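Long-range contact in titin (Homo sapiens, PDB 2A38), which is a giant structural protein of muscle whose N-terminal pair of immunoglobulin domains probably helps to anchor it at the Z-disc: residues Ser21-Glu26 with Ala93-Lys98. Numbering follows the deposited sequence.
Sequences STATFE and AELLVK. With CD (cadmium ion), chain D.
Glu26 OE2, beside the Phe25 ring that crosses to Ala93, binds a cadmium ion at 2.2 Å and also accepts a hydrogen bond from Arg62 NE. His28 NE2 and a water, its O 2.3 Å from the cadmium, bind the same ion. The metal grip lies on the outer side of strand 23-26; the alternate residues, Ala23 and Phe25, turn inward. There the two strands face each other across the hydrophobic core of an I-set immunoglobulin sandwich, one from each sheet; the short segments 23-26 and 93-98 run antiparallel (172°), their axes 9.4 Å apart at the closest. Phe25 CG stands anti to its carbonyl carbon (chi1 -87°), which sends the far end of the ring over to the other strand. Phe25 CE2 meets Ala93 CB obliquely at 3.7 Å. Leu95 CB sits at the ring edge, 3.8 Å from Phe25 CZ. Glu94 O also lies at that edge, 3.9 Å from Phe25 CZ. Replacing Phe25 with an alanine would probably open a gap between the sheets, costing Ala93 CB and Leu95 CB their aromatic neighbour. Further along, Leu95 points CD1 back to Ala23 CB at 4.2 Å, and its side chain also touches Val15 and Val17 of strand 15-18.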
ATOM      1  N   SER A  21      -6.630  -0.433   1.014  1.00 42.52           N
ATOM      2  CA  SER A  21      -7.651  -1.163   1.761  1.00 42.46           C
ATOM      3  C   SER A  21      -8.690  -1.644   0.759  1.00 42.13           C
ATOM      4  O   SER A  21      -8.656  -1.259  -0.414  1.00 41.60           O
ATOM      5  CB  SER A  21      -8.326  -0.267   2.806  1.00 43.65           C
ATOM      6  OG  SER A  21      -7.459   0.009   3.893  1.00 45.46           O
ATOM      7  N   THR A  22      -9.605  -2.491   1.213  1.00 41.63           N
ATOM      8  CA  THR A  22     -10.644  -3.008   0.332  1.00 41.96           C
ATOM      9  C   THR A  22     -11.843  -2.070   0.349  1.00 40.18           C
ATOM     10  O   THR A  22     -12.220  -1.550   1.399  1.00 39.55           O
ATOM     11  CB  THR A  22     -11.104  -4.422   0.768  1.00 43.78           C
ATOM     12  OG1 THR A  22     -11.667  -4.361   2.086  1.00 47.29           O
ATOM     13  CG2 THR A  22      -9.928  -5.387   0.779  1.00 43.11           C
ATOM     14  N   ALA A  23     -12.426  -1.841  -0.824  1.00 39.37           N
ATOM     15  CA  ALA A  23     -13.595  -0.969  -0.941  1.00 38.63           C
ATOM     16  C   ALA A  23     -14.785  -1.782  -1.418  1.00 37.66           C
ATOM     17  O   ALA A  23     -14.669  -2.599  -2.335  1.00 36.03           O
ATOM     18  CB  ALA A  23     -13.323   0.173  -1.920  1.00 37.67           C
ATOM     19  N   THR A  24     -15.929  -1.557  -0.785  1.00 37.31           N
ATOM     20  CA  THR A  24     -17.128  -2.280  -1.152  1.00 36.31           C
ATOM     21  C   THR A  24     -18.366  -1.412  -1.276  1.00 35.20           C
ATOM     22  O   THR A  24     -18.700  -0.630  -0.379  1.00 35.67           O
ATOM     23  CB  THR A  24     -17.446  -3.392  -0.142  1.00 36.90           C
ATOM     24  OG1 THR A  24     -16.260  -4.152   0.117  1.00 39.30           O
ATOM     25  CG2 THR A  24     -18.513  -4.325  -0.708  1.00 36.61           C
ATOM     26  N   PHE A  25     -19.027  -1.559  -2.419  1.00 32.97           N
ATOM     27  CA  PHE A  25     -20.277  -0.884  -2.722  1.00 28.81           C
ATOM     28  C   PHE A  25     -21.287  -2.026  -2.714  1.00 27.06           C
ATOM     29  O   PHE A  25     -21.051  -3.067  -3.320  1.00 25.84           O
ATOM     30  CB  PHE A  25     -20.224  -0.245  -4.110  1.00 29.26           C
ATOM     31  CG  PHE A  25     -19.646   1.138  -4.120  1.00 30.82           C
ATOM     32  CD1 PHE A  25     -18.542   1.439  -4.908  1.00 31.10           C
ATOM     33  CD2 PHE A  25     -20.217   2.149  -3.347  1.00 32.04           C
ATOM     34  CE1 PHE A  25     -18.015   2.732  -4.927  1.00 31.87           C
ATOM     35  CE2 PHE A  25     -19.698   3.447  -3.359  1.00 32.52           C
ATOM     36  CZ  PHE A  25     -18.596   3.738  -4.149  1.00 31.31           C
ATOM     37  N   GLU A  26     -22.396  -1.847  -2.009  1.00 25.40           N
ATOM     38  CA  GLU A  26     -23.418  -2.877  -1.943  1.00 25.21           C
ATOM     39  C   GLU A  26     -24.790  -2.219  -2.024  1.00 23.97           C
ATOM     40  O   GLU A  26     -24.978  -1.094  -1.573  1.00 23.79           O
ATOM     41  CB  GLU A  26     -23.292  -3.668  -0.639  1.00 26.23           C
ATOM     42  CG  GLU A  26     -24.315  -4.790  -0.485  1.00 30.46           C
ATOM     43  CD  GLU A  26     -25.253  -4.575   0.698  1.00 33.63           C
ATOM     44  OE1 GLU A  26     -25.843  -3.473   0.804  1.00 37.21           O
ATOM     45  OE2 GLU A  26     -25.408  -5.504   1.518  1.00 30.92           O
ATOM     46  N   ALA A  93     -23.220   6.588  -6.118  1.00 23.28           N
ATOM     47  CA  ALA A  93     -22.482   6.968  -4.912  1.00 24.43           C
ATOM     48  C   ALA A  93     -21.068   7.360  -5.307  1.00 25.10           C
ATOM     49  O   ALA A  93     -20.635   7.113  -6.428  1.00 23.50           O
ATOM     50  CB  ALA A  93     -22.441   5.806  -3.917  1.00 24.16           C
ATOM     51  N   GLU A  94     -20.340   7.965  -4.380  1.00 27.98           N
ATOM     52  CA  GLU A  94     -18.982   8.383  -4.679  1.00 31.28           C
ATOM     53  C   GLU A  94     -17.954   7.645  -3.831  1.00 30.87           C
ATOM     54  O   GLU A  94     -18.183   7.367  -2.651  1.00 29.65           O
ATOM     55  CB  GLU A  94     -18.849   9.885  -4.459  1.00 35.11           C
ATOM     56  CG  GLU A  94     -17.517  10.444  -4.895  1.00 43.64           C
ATOM     57  CD  GLU A  94     -17.211  11.789  -4.248  1.00 49.64           C
ATOM     58  OE1 GLU A  94     -18.062  12.706  -4.347  1.00 53.26           O
ATOM     59  OE2 GLU A  94     -16.117  11.927  -3.640  1.00 51.75           O
ATOM     60  N   LEU A  95     -16.827   7.309  -4.446  1.00 30.95           N
ATOM     61  CA  LEU A  95     -15.750   6.629  -3.739  1.00 32.10           C
ATOM     62  C   LEU A  95     -14.603   7.625  -3.539  1.00 33.39           C
ATOM     63  O   LEU A  95     -14.059   8.159  -4.505  1.00 32.47           O
ATOM     64  CB  LEU A  95     -15.255   5.421  -4.541  1.00 30.77           C
ATOM     65  CG  LEU A  95     -13.976   4.747  -4.023  1.00 30.48           C
ATOM     66  CD1 LEU A  95     -14.199   4.221  -2.620  1.00 30.05           C
ATOM     67  CD2 LEU A  95     -13.570   3.615  -4.951  1.00 29.20           C
ATOM     68  N   LEU A  96     -14.259   7.888  -2.283  1.00 35.32           N
ATOM     69  CA  LEU A  96     -13.176   8.810  -1.959  1.00 36.87           C
ATOM     70  C   LEU A  96     -12.031   8.020  -1.346  1.00 36.85           C
ATOM     71  O   LEU A  96     -12.200   7.372  -0.314  1.00 37.07           O
ATOM     72  CB  LEU A  96     -13.662   9.869  -0.973  1.00 38.88           C
ATOM     73  CG  LEU A  96     -12.574  10.784  -0.409  1.00 42.09           C
ATOM     74  CD1 LEU A  96     -11.819  11.446  -1.557  1.00 42.26           C
ATOM     75  CD2 LEU A  96     -13.202  11.828   0.517  1.00 42.17           C
ATOM     76  N   VAL A  97     -10.868   8.066  -1.984  1.00 37.29           N
ATOM     77  CA  VAL A  97      -9.713   7.322  -1.496  1.00 38.40           C
ATOM     78  C   VAL A  97      -8.753   8.200  -0.696  1.00 40.11           C
ATOM     79  O   VAL A  97      -8.250   9.206  -1.197  1.00 39.49           O
ATOM     80  CB  VAL A  97      -8.949   6.670  -2.665  1.00 37.16           C
ATOM     81  CG1 VAL A  97      -7.787   5.845  -2.140  1.00 36.10           C
ATOM     82  CG2 VAL A  97      -9.901   5.807  -3.473  1.00 35.72           C
ATOM     83  N   LYS A  98      -8.507   7.803   0.551  1.00 42.10           N
ATOM     84  CA  LYS A  98      -7.612   8.535   1.446  1.00 42.35           C
ATOM     85  C   LYS A  98      -6.177   8.028   1.323  1.00 40.85           C
ATOM     86  O   LYS A  98      -5.920   6.829   1.429  1.00 39.93           O
ATOM     87  CB  LYS A  98      -8.095   8.396   2.898  1.00 44.42           C
ATOM     88  CG  LYS A  98      -7.173   9.026   3.936  1.00 47.47           C
ATOM     89  CD  LYS A  98      -6.911  10.499   3.625  1.00 50.54           C
ATOM     90  CE  LYS A  98      -5.737  11.045   4.434  1.00 51.18           C
ATOM     91  NZ  LYS A  98      -5.321  12.402   3.975  1.00 51.51           N
TER
HETATM   92 CD    CD D 501     -26.996  -5.810   2.959  1.00 50.47          CD
HETATM   93  O   HOH W   1     -26.918  -3.508   2.937  1.00 26.97           O